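Local coordinates for putative nucleic acid-binding lipoprotein (Klebsiella pneumoniae subsp. pneumoniae MGH 78578, PDB 3F1Z), which is of unknown function but, as a putative lipoprotein with an OB-fold, may bind nucleic acid, at residues 21-32 with 47-56; 88-99 with 123-131. All blocks are in the same frame, centred on the assembly; numbering follows the deposited sequence.

From the N terminus, helix 18-22 leads through a loop into the short strand 26-28, which runs straight into helix 29-38. Helix 40-47 follows, and the chain then enters the long strand 51-65. Interaction 1 closes this largely helical excursion by laying 26-28 beside the start of 51-65. Strands 71-78 and 88-93 come next. Interaction 2 closes a later loop, which holds strand 108-114, by bringing 123-131 back to 88-99. The two loops follow one another; they neither nest nor cross. Both use the same curled sheet. Val52 touches Leu126 and Val54 touches Leu88 there, and Phe32 of helix 29-38 touches Pro124.

Interaction 1: 21-32 with 47-56; sequences VASMQTYSVAQF and YLGKWVKVRG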
loop_
_atom_site.group_PDB
_atom_site.type_symbol
_atom_site.label_atom_id
_atom_site.label_comp_id
_atom_site.label_asym_id
_atom_site.label_seq_id
_atom_site.Cartn_x
_atom_site.Cartn_y
_atom_site.Cartn_z
ATOM N N VAL A 21 4.718 2.336 14.607
ATOM C CA VAL A 21 5.031 2.702 13.230
ATOM C C VAL A 21 6.486 3.159 13.082
ATOM O O VAL A 21 7.191 2.710 12.170
ATOM C CB VAL A 21 4.079 3.803 12.728
ATOM C CG1 VAL A 21 4.711 4.602 11.597
ATOM C CG2 VAL A 21 2.707 3.200 12.356
ATOM N N ALA A 22 6.937 4.038 13.977
ATOM C CA ALA A 22 8.330 4.497 13.937
ATOM C C ALA A 22 9.283 3.317 14.135
ATOM O O ALA A 22 10.403 3.320 13.638
ATOM C CB ALA A 22 8.585 5.551 14.986
ATOM N N SER A 23 8.830 2.304 14.859
ATOM C CA SER A 23 9.630 1.109 15.110
ATOM C C SER A 23 9.773 0.104 13.938
ATOM O O SER A 23 10.635 -0.762 13.992
ATOM C CB SER A 23 9.099 0.405 16.378
ATOM O OG SER A 23 8.769 -0.952 16.090
HETATM N N MSE A 24 8.934 0.205 12.911
HETATM C CA MSE A 24 8.969 -0.697 11.751
HETATM C C MSE A 24 10.044 -0.332 10.705
HETATM O O MSE A 24 10.349 0.825 10.497
HETATM C CB MSE A 24 7.600 -0.675 11.041
HETATM C CG MSE A 24 6.377 -1.070 11.889
HETATM SE SE MSE A 24 4.688 -0.631 10.994
HETATM C CE MSE A 24 4.818 -1.936 9.654
ATOM N N GLN A 25 10.571 -1.336 10.024
ATOM C CA GLN A 25 11.537 -1.151 8.947
ATOM C C GLN A 25 10.767 -0.606 7.732
ATOM O O GLN A 25 9.628 -0.972 7.494
ATOM C CB GLN A 25 12.228 -2.498 8.595
ATOM C CG GLN A 25 11.226 -3.638 8.049
ATOM C CD GLN A 25 11.808 -5.108 7.930
ATOM O OE1 GLN A 25 12.637 -5.388 7.045
ATOM N NE2 GLN A 25 11.291 -6.045 8.765
ATOM N N THR A 26 11.372 0.295 6.978
ATOM C CA THR A 26 10.770 0.834 5.775
ATOM C C THR A 26 11.211 0.025 4.553
ATOM O O THR A 26 12.369 -0.125 4.320
ATOM C CB THR A 26 11.207 2.257 5.538
ATOM O OG1 THR A 26 10.744 3.090 6.618
ATOM C CG2 THR A 26 10.624 2.768 4.216
ATOM N N TYR A 27 10.270 -0.509 3.785
ATOM C CA TYR A 27 10.595 -1.231 2.567
ATOM C C TYR A 27 10.559 -0.286 1.394
ATOM O O TYR A 27 9.802 0.694 1.387
ATOM C CB TYR A 27 9.494 -2.235 2.226
ATOM C CG TYR A 27 9.342 -3.495 3.066
ATOM C CD1 TYR A 27 8.683 -3.476 4.283
ATOM C CD2 TYR A 27 9.791 -4.725 2.588
ATOM C CE1 TYR A 27 8.488 -4.638 5.017
ATOM C CE2 TYR A 27 9.600 -5.911 3.316
ATOM C CZ TYR A 27 8.937 -5.856 4.518
ATOM O OH TYR A 27 8.765 -7.011 5.245
ATOM N N SER A 28 11.358 -0.576 0.374
ATOM C CA SER A 28 11.125 0.103 -0.880
ATOM C C SER A 28 10.034 -0.741 -1.590
ATOM O O SER A 28 9.727 -1.886 -1.199
ATOM C CB SER A 28 12.366 0.132 -1.712
ATOM O OG SER A 28 12.653 -1.175 -2.081
ATOM N N VAL A 29 9.442 -0.210 -2.638
ATOM C CA VAL A 29 8.449 -0.993 -3.350
ATOM C C VAL A 29 9.104 -2.267 -3.921
ATOM O O VAL A 29 8.517 -3.330 -3.862
ATOM C CB VAL A 29 7.770 -0.156 -4.430
ATOM C CG1 VAL A 29 6.930 -1.051 -5.421
ATOM C CG2 VAL A 29 6.967 1.010 -3.737
ATOM N N ALA A 30 10.316 -2.158 -4.446
ATOM C CA ALA A 30 11.023 -3.328 -4.984
ATOM C C ALA A 30 11.212 -4.356 -3.901
ATOM O O ALA A 30 11.044 -5.547 -4.144
ATOM C CB ALA A 30 12.385 -2.963 -5.574
ATOM N N GLN A 31 11.588 -3.898 -2.712
ATOM C CA GLN A 31 11.848 -4.857 -1.629
ATOM C C GLN A 31 10.609 -5.624 -1.218
ATOM O O GLN A 31 10.635 -6.816 -1.110
ATOM C CB GLN A 31 12.517 -4.202 -0.435
ATOM C CG GLN A 31 13.941 -3.870 -0.736
ATOM C CD GLN A 31 14.573 -2.894 0.280
ATOM O OE1 GLN A 31 13.902 -2.009 0.859
ATOM N NE2 GLN A 31 15.867 -3.023 0.447
ATOM N N PHE A 32 9.520 -4.925 -1.003
ATOM C CA PHE A 32 8.311 -5.573 -0.596
ATOM C C PHE A 32 7.747 -6.497 -1.684
ATOM O O PHE A 32 7.185 -7.545 -1.371
ATOM C CB PHE A 32 7.276 -4.539 -0.190
ATOM C CG PHE A 32 5.949 -5.136 0.095
ATOM C CD1 PHE A 32 5.811 -6.036 1.115
ATOM C CD2 PHE A 32 4.860 -4.812 -0.655
ATOM C CE1 PHE A 32 4.631 -6.579 1.398
ATOM C CE2 PHE A 32 3.654 -5.380 -0.388
ATOM C CZ PHE A 32 3.537 -6.271 0.644
ATOM N N TYR A 47 2.895 -13.220 4.521
ATOM C CA TYR A 47 2.523 -11.870 4.971
ATOM C C TYR A 47 1.083 -11.696 5.474
ATOM O O TYR A 47 0.737 -10.605 5.943
ATOM C CB TYR A 47 2.738 -10.851 3.829
ATOM C CG TYR A 47 4.158 -10.353 3.678
ATOM C CD1 TYR A 47 4.637 -9.370 4.502
ATOM C CD2 TYR A 47 5.012 -10.856 2.705
ATOM C CE1 TYR A 47 5.937 -8.918 4.415
ATOM C CE2 TYR A 47 6.314 -10.405 2.598
ATOM C CZ TYR A 47 6.776 -9.412 3.469
ATOM O OH TYR A 47 8.066 -8.903 3.390
ATOM N N LEU A 48 0.250 -12.732 5.355
ATOM C CA LEU A 48 -1.186 -12.618 5.678
ATOM C C LEU A 48 -1.460 -12.009 7.055
ATOM O O LEU A 48 -1.069 -12.539 8.046
ATOM C CB LEU A 48 -1.885 -13.988 5.596
ATOM C CG LEU A 48 -3.420 -13.948 5.736
ATOM C CD1 LEU A 48 -4.057 -13.024 4.677
ATOM C CD2 LEU A 48 -4.081 -15.330 5.739
ATOM N N GLY A 49 -2.166 -10.899 7.103
ATOM C CA GLY A 49 -2.434 -10.229 8.371
ATOM C C GLY A 49 -1.338 -9.272 8.866
ATOM O O GLY A 49 -1.547 -8.591 9.847
ATOM N N LYS A 50 -0.191 -9.201 8.199
ATOM C CA LYS A 50 0.902 -8.381 8.673
ATOM C C LYS A 50 0.861 -6.972 8.108
ATOM O O LYS A 50 0.267 -6.703 7.057
ATOM C CB LYS A 50 2.229 -9.031 8.313
ATOM C CG LYS A 50 2.335 -10.449 8.846
ATOM C CD LYS A 50 3.782 -10.951 8.872
ATOM C CE LYS A 50 3.887 -12.422 9.313
ATOM N NZ LYS A 50 2.913 -12.707 10.397
ATOM N N TRP A 51 1.518 -6.067 8.807
ATOM C CA TRP A 51 1.551 -4.684 8.400
ATOM C C TRP A 51 2.911 -4.390 7.844
ATOM O O TRP A 51 3.889 -4.832 8.389
ATOM C CB TRP A 51 1.291 -3.796 9.612
ATOM C CG TRP A 51 -0.094 -3.951 10.188
ATOM C CD1 TRP A 51 -0.489 -4.872 11.127
ATOM C CD2 TRP A 51 -1.251 -3.167 9.880
ATOM N NE1 TRP A 51 -1.825 -4.695 11.424
ATOM C CE2 TRP A 51 -2.316 -3.662 10.668
ATOM C CE3 TRP A 51 -1.493 -2.109 9.008
ATOM C CZ2 TRP A 51 -3.609 -3.131 10.606
ATOM C CZ3 TRP A 51 -2.783 -1.575 8.934
ATOM C CH2 TRP A 51 -3.824 -2.081 9.742
ATOM N N VAL A 52 2.971 -3.643 6.752
ATOM C CA VAL A 52 4.225 -3.253 6.183
ATOM C C VAL A 52 4.228 -1.746 5.962
ATOM O O VAL A 52 3.181 -1.160 5.740
ATOM C CB VAL A 52 4.528 -4.036 4.894
ATOM C CG1 VAL A 52 4.714 -5.561 5.230
ATOM C CG2 VAL A 52 3.481 -3.789 3.853
ATOM N N LYS A 53 5.412 -1.142 6.046
ATOM C CA LYS A 53 5.623 0.296 5.851
ATOM C C LYS A 53 6.453 0.442 4.572
ATOM O O LYS A 53 7.637 0.046 4.523
ATOM C CB LYS A 53 6.321 0.887 7.089
ATOM C CG LYS A 53 6.441 2.385 7.035
ATOM C CD LYS A 53 6.780 3.032 8.372
ATOM C CE LYS A 53 8.219 2.970 8.719
ATOM N NZ LYS A 53 8.517 3.836 9.913
ATOM N N VAL A 54 5.830 0.948 3.514
ATOM C CA VAL A 54 6.466 0.995 2.171
ATOM C C VAL A 54 6.616 2.436 1.714
ATOM O O VAL A 54 5.684 3.232 1.820
ATOM C CB VAL A 54 5.640 0.204 1.134
ATOM C CG1 VAL A 54 6.345 0.160 -0.271
ATOM C CG2 VAL A 54 5.361 -1.203 1.625
ATOM N N ARG A 55 7.802 2.761 1.205
ATOM C CA ARG A 55 8.137 4.102 0.732
ATOM C C ARG A 55 8.223 4.063 -0.782
ATOM O O ARG A 55 8.708 3.085 -1.344
ATOM C CB ARG A 55 9.460 4.508 1.340
ATOM C CG ARG A 55 10.023 5.847 0.923
ATOM C CD ARG A 55 11.197 6.132 1.838
ATOM N NE ARG A 55 11.822 7.409 1.588
ATOM C CZ ARG A 55 12.729 7.571 0.661
ATOM N NH1 ARG A 55 13.058 6.535 -0.048
ATOM N NH2 ARG A 55 13.286 8.733 0.434
ATOM N N GLY A 56 7.758 5.118 -1.445
ATOM C CA GLY A 56 7.693 5.140 -2.921
ATOM C C GLY A 56 7.134 6.443 -3.468
ATOM O O GLY A 56 6.875 7.366 -2.730
HETATM O O HOH W 1 7.635 -2.553 7.411
HETATM O O HOH W 2 10.430 2.690 -3.302
#
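Strand 26-28 runs parallel in sense to strand 51-56, its axis turned by 49°, and Tyr27 pairs with Val54. Two backbone bonds hold this pair: Tyr27 N gives to Lys53 O at 2.8 Å, and Arg55 N gives to Tyr27 O at 2.9 Å. Water 1 links Gln25 O to Lys53 N, and water 2 links Val29 N to Arg55 O. The Tyr27 ring crosses Val52 at about a right angle, with Tyr27 CE1 near Val52 CG1, and meets the side chain of Tyr47, which comes from the opposite direction. Their hydroxyls are bonded, Tyr27 OH to Tyr47 OH at 2.7 Å. Tyr27 OH lies at the edge of the Tyr47 ring, in its plane. One face of that ring takes the edge of Phe32 in a T-shaped stack, with planes at 79° and Phe32 CE1 over the ring centre. Val52 CG2 makes a CH-pi contact with a face of Phe32, 4.2 Å from the ring centroid. Strand 26-28 adds a short edge to the OB-fold sheet, since 51-56 pairs on its other side with strand 108-114. Helix 29-38 brings Phe32 against Leu88 of strand 88-93. Ser28 caps that helix; its OG accepts from Gln31 N, and Gln31 OE1 accepts from Ser28 N, a capping box. Val29 CG2 then meets Val54 CG1 at 3.6 Å. Farther back, the Lys53 chain turns about its CG-CD bond (chi3 81°) and brings its ammonium to the carbonyl of Val21. Lys53 NZ gives to Val21 O at 2.8 Å from above the carbonyl plane, while Met24 N reaches the same oxygen from the other face. Thr26 CG2 rests on Arg55 CB, and the Arg55 guanidinium goes on to a salt bridge with Glu80.

Interaction 2: 88-99 with 123-131; sequences LTFNFGSHNSAD and IPTLQNPKV
Asp99 OD2 takes two bonds, one from each segment. Val131 N reaches it at 2.9 Å in a nearly straight bond, 170° at the hydrogen. Asn96 ND2 reaches it at 3.1 Å from the opposite face of the carboxylate. The two donors probably steady the carboxylate beside the C-terminal strand and help to offset its charge. Asn96 is the N-cap residue of helix 97-100, so the same group of atoms joins the start of this helix to strand 129-131. Asp99 CB also packs on Val131 CG2, which touches Phe92 CZ. The Phe92 ring carries Pro129 on one face: CG sits over the ring centre, 3.8 Å from the centroid and almost exactly on the normal. With CG turned anti to its carbonyl carbon (chi1 -74°), Phe92 brings its ring up to the proline. Ahead of Asn128, strands 88-93 and 125-127 run parallel. Leu126 N gives to Thr89 O at 2.9 Å, and Asn91 N gives to Leu126 O at 2.8 Å. Phe90 and Leu126 lie side by side on the inner face, CE2 to CD1 at 3.7 Å, where Phe90 also touches Ile111. On the other face Thr89 OG1 and Thr125 OG1 are bonded at 2.8 Å. Water 3 links Asn91 O, Gln127 OE1 and Asn128 N where the strands part. At Asn128 the chain turns, and 129-131 pairs with strand 108-114 instead. The parallel pairing of 88-93 with 125-127 corresponds to that of the third and fifth strands that closes the barrel of an OB-fold.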
loop_
_atom_site.group_PDB
_atom_site.type_symbol
_atom_site.label_atom_id
_atom_site.label_comp_id
_atom_site.label_asym_id
_atom_site.label_seq_id
_atom_site.Cartn_x
_atom_site.Cartn_y
_atom_site.Cartn_z
ATOM N N LEU A 88 2.550 -0.750 -6.588
ATOM C CA LEU A 88 1.877 -1.242 -5.406
ATOM C C LEU A 88 0.650 -0.338 -5.218
ATOM O O LEU A 88 0.768 0.890 -5.386
ATOM C CB LEU A 88 2.823 -1.136 -4.233
ATOM C CG LEU A 88 2.303 -1.517 -2.853
ATOM C CD1 LEU A 88 1.924 -2.983 -2.794
ATOM C CD2 LEU A 88 3.365 -1.148 -1.821
ATOM N N THR A 89 -0.506 -0.912 -4.891
ATOM C CA THR A 89 -1.693 -0.111 -4.672
ATOM C C THR A 89 -2.141 -0.282 -3.231
ATOM O O THR A 89 -1.867 -1.315 -2.611
ATOM C CB THR A 89 -2.862 -0.548 -5.549
ATOM O OG1 THR A 89 -3.081 -1.967 -5.301
ATOM C CG2 THR A 89 -2.578 -0.297 -7.052
ATOM N N PHE A 90 -2.828 0.745 -2.731
ATOM C CA PHE A 90 -3.364 0.794 -1.410
ATOM C C PHE A 90 -4.831 1.166 -1.513
ATOM O O PHE A 90 -5.204 2.019 -2.288
ATOM C CB PHE A 90 -2.693 1.910 -0.623
ATOM C CG PHE A 90 -1.227 1.736 -0.432
ATOM C CD1 PHE A 90 -0.350 2.026 -1.443
ATOM C CD2 PHE A 90 -0.731 1.387 0.800
ATOM C CE1 PHE A 90 0.982 1.883 -1.274
ATOM C CE2 PHE A 90 0.605 1.264 0.985
ATOM C CZ PHE A 90 1.460 1.496 -0.063
ATOM N N ASN A 91 -5.655 0.597 -0.664
ATOM C CA ASN A 91 -7.091 0.835 -0.726
ATOM C C ASN A 91 -7.498 1.539 0.542
ATOM O O ASN A 91 -7.493 0.929 1.617
ATOM C CB ASN A 91 -7.810 -0.496 -0.844
ATOM C CG ASN A 91 -9.298 -0.355 -0.993
ATOM O OD1 ASN A 91 -9.883 0.551 -0.484
ATOM N ND2 ASN A 91 -9.914 -1.274 -1.722
ATOM N N PHE A 92 -7.862 2.818 0.400
ATOM C CA PHE A 92 -8.278 3.647 1.538
ATOM C C PHE A 92 -9.773 3.793 1.599
ATOM O O PHE A 92 -10.379 4.285 0.646
ATOM C CB PHE A 92 -7.724 5.069 1.418
ATOM C CG PHE A 92 -6.229 5.230 1.691
ATOM C CD1 PHE A 92 -5.298 5.047 0.690
ATOM C CD2 PHE A 92 -5.782 5.692 2.900
ATOM C CE1 PHE A 92 -3.934 5.276 0.910
ATOM C CE2 PHE A 92 -4.410 5.926 3.122
ATOM C CZ PHE A 92 -3.502 5.725 2.120
ATOM N N GLY A 93 -10.373 3.388 2.720
ATOM C CA GLY A 93 -11.819 3.564 2.947
ATOM C C GLY A 93 -12.154 5.050 3.072
ATOM O O GLY A 93 -11.264 5.909 3.259
ATOM N N SER A 94 -13.444 5.351 2.995
ATOM C CA SER A 94 -13.923 6.711 3.003
ATOM C C SER A 94 -13.595 7.453 4.264
ATOM O O SER A 94 -13.475 8.688 4.249
ATOM C CB SER A 94 -15.450 6.758 2.738
ATOM O OG SER A 94 -16.205 5.880 3.563
ATOM N N HIS A 95 -13.427 6.719 5.349
ATOM C CA HIS A 95 -13.106 7.318 6.639
ATOM C C HIS A 95 -11.669 7.844 6.704
ATOM O O HIS A 95 -11.302 8.493 7.673
ATOM C CB HIS A 95 -13.333 6.304 7.770
ATOM C CG HIS A 95 -12.516 5.071 7.623
ATOM N ND1 HIS A 95 -11.435 4.799 8.433
ATOM C CD2 HIS A 95 -12.585 4.058 6.731
ATOM C CE1 HIS A 95 -10.877 3.660 8.051
ATOM N NE2 HIS A 95 -11.560 3.192 7.022
ATOM N N ASN A 96 -10.863 7.577 5.684
ATOM C CA ASN A 96 -9.499 8.040 5.718
ATOM C C ASN A 96 -9.233 8.960 4.542
ATOM O O ASN A 96 -8.152 8.946 3.945
ATOM C CB ASN A 96 -8.495 6.862 5.801
ATOM C CG ASN A 96 -7.174 7.293 6.430
ATOM O OD1 ASN A 96 -7.047 8.459 6.892
ATOM N ND2 ASN A 96 -6.170 6.398 6.434
ATOM N N SER A 97 -10.214 9.797 4.221
ATOM C CA SER A 97 -10.054 10.688 3.111
ATOM C C SER A 97 -9.058 11.798 3.443
ATOM O O SER A 97 -8.407 12.316 2.542
ATOM C CB SER A 97 -11.411 11.204 2.590
ATOM O OG SER A 97 -12.035 12.060 3.474
ATOM N N ALA A 98 -8.913 12.158 4.709
ATOM C CA ALA A 98 -7.890 13.154 5.097
ATOM C C ALA A 98 -6.482 12.711 4.652
ATOM O O ALA A 98 -5.693 13.516 4.129
ATOM C CB ALA A 98 -7.897 13.392 6.591
ATOM N N ASP A 99 -6.149 11.445 4.847
ATOM C CA ASP A 99 -4.820 11.016 4.477
ATOM C C ASP A 99 -4.653 11.091 2.972
ATOM O O ASP A 99 -3.600 11.537 2.480
ATOM C CB ASP A 99 -4.536 9.584 4.900
ATOM C CG ASP A 99 -4.020 9.438 6.328
ATOM O OD1 ASP A 99 -3.936 10.427 7.088
ATOM O OD2 ASP A 99 -3.710 8.254 6.663
ATOM N N ILE A 123 0.071 -9.061 -7.243
ATOM C CA ILE A 123 0.506 -7.972 -6.365
ATOM C C ILE A 123 -0.599 -7.664 -5.375
ATOM O O ILE A 123 -1.779 -7.620 -5.723
ATOM C CB ILE A 123 0.880 -6.717 -7.188
ATOM C CG1 ILE A 123 2.064 -7.072 -8.090
ATOM C CG2 ILE A 123 1.266 -5.603 -6.275
ATOM C CD1 ILE A 123 2.298 -6.068 -9.201
ATOM N N PRO A 124 -0.233 -7.524 -4.121
ATOM C CA PRO A 124 -1.243 -7.173 -3.134
ATOM C C PRO A 124 -1.700 -5.732 -3.208
ATOM O O PRO A 124 -0.945 -4.870 -3.607
ATOM C CB PRO A 124 -0.509 -7.361 -1.801
ATOM C CG PRO A 124 0.863 -7.281 -2.092
ATOM C CD PRO A 124 1.087 -7.691 -3.514
ATOM N N THR A 125 -2.954 -5.512 -2.868
ATOM C CA THR A 125 -3.497 -4.185 -2.646
ATOM C C THR A 125 -3.547 -4.096 -1.122
ATOM O O THR A 125 -4.271 -4.857 -0.467
ATOM C CB THR A 125 -4.890 -4.001 -3.267
ATOM O OG1 THR A 125 -4.781 -4.145 -4.687
ATOM C CG2 THR A 125 -5.404 -2.599 -2.954
ATOM N N LEU A 126 -2.716 -3.229 -0.564
ATOM C CA LEU A 126 -2.633 -3.058 0.872
ATOM C C LEU A 126 -3.922 -2.383 1.388
ATOM O O LEU A 126 -4.444 -1.458 0.752
ATOM C CB LEU A 126 -1.366 -2.291 1.264
ATOM C CG LEU A 126 -0.078 -3.087 1.016
ATOM C CD1 LEU A 126 1.159 -2.314 1.461
ATOM C CD2 LEU A 126 -0.142 -4.408 1.737
ATOM N N GLN A 127 -4.420 -2.907 2.504
ATOM C CA GLN A 127 -5.678 -2.515 3.114
ATOM C C GLN A 127 -5.454 -1.737 4.406
ATOM O O GLN A 127 -4.375 -1.812 4.978
ATOM C CB GLN A 127 -6.466 -3.799 3.443
ATOM C CG GLN A 127 -6.663 -4.696 2.232
ATOM C CD GLN A 127 -7.510 -4.045 1.152
ATOM O OE1 GLN A 127 -8.486 -3.371 1.462
ATOM N NE2 GLN A 127 -7.147 -4.241 -0.119
ATOM N N ASN A 128 -6.506 -1.047 4.877
ATOM C CA ASN A 128 -6.486 -0.226 6.134
ATOM C C ASN A 128 -5.258 0.654 6.282
ATOM O O ASN A 128 -4.644 0.695 7.307
ATOM C CB ASN A 128 -6.637 -1.109 7.345
ATOM C CG ASN A 128 -7.923 -1.894 7.307
ATOM O OD1 ASN A 128 -9.021 -1.321 7.131
ATOM N ND2 ASN A 128 -7.816 -3.228 7.467
ATOM N N PRO A 129 -4.903 1.369 5.228
ATOM C CA PRO A 129 -3.650 2.053 5.279
ATOM C C PRO A 129 -3.610 3.280 6.094
ATOM O O PRO A 129 -4.651 3.870 6.378
ATOM C CB PRO A 129 -3.380 2.420 3.811
ATOM C CG PRO A 129 -4.496 1.907 3.046
ATOM C CD PRO A 129 -5.585 1.543 3.945
ATOM N N LYS A 130 -2.390 3.714 6.384
ATOM C CA LYS A 130 -2.156 4.925 7.179
ATOM C C LYS A 130 -0.948 5.659 6.591
ATOM O O LYS A 130 0.140 5.074 6.458
ATOM C CB LYS A 130 -1.909 4.542 8.640
ATOM C CG LYS A 130 -1.809 5.694 9.612
ATOM C CD LYS A 130 -1.210 5.212 11.006
ATOM C CE LYS A 130 -1.186 6.271 12.137
ATOM N NZ LYS A 130 -0.667 5.596 13.462
ATOM N N VAL A 131 -1.143 6.908 6.181
ATOM C CA VAL A 131 -0.032 7.661 5.642
ATOM C C VAL A 131 0.849 8.131 6.795
ATOM O O VAL A 131 0.369 8.768 7.712
ATOM C CB VAL A 131 -0.481 8.852 4.783
ATOM C CG1 VAL A 131 0.762 9.748 4.412
ATOM C CG2 VAL A 131 -1.225 8.359 3.523
HETATM O O HOH W 3 -8.681 -1.034 3.092
#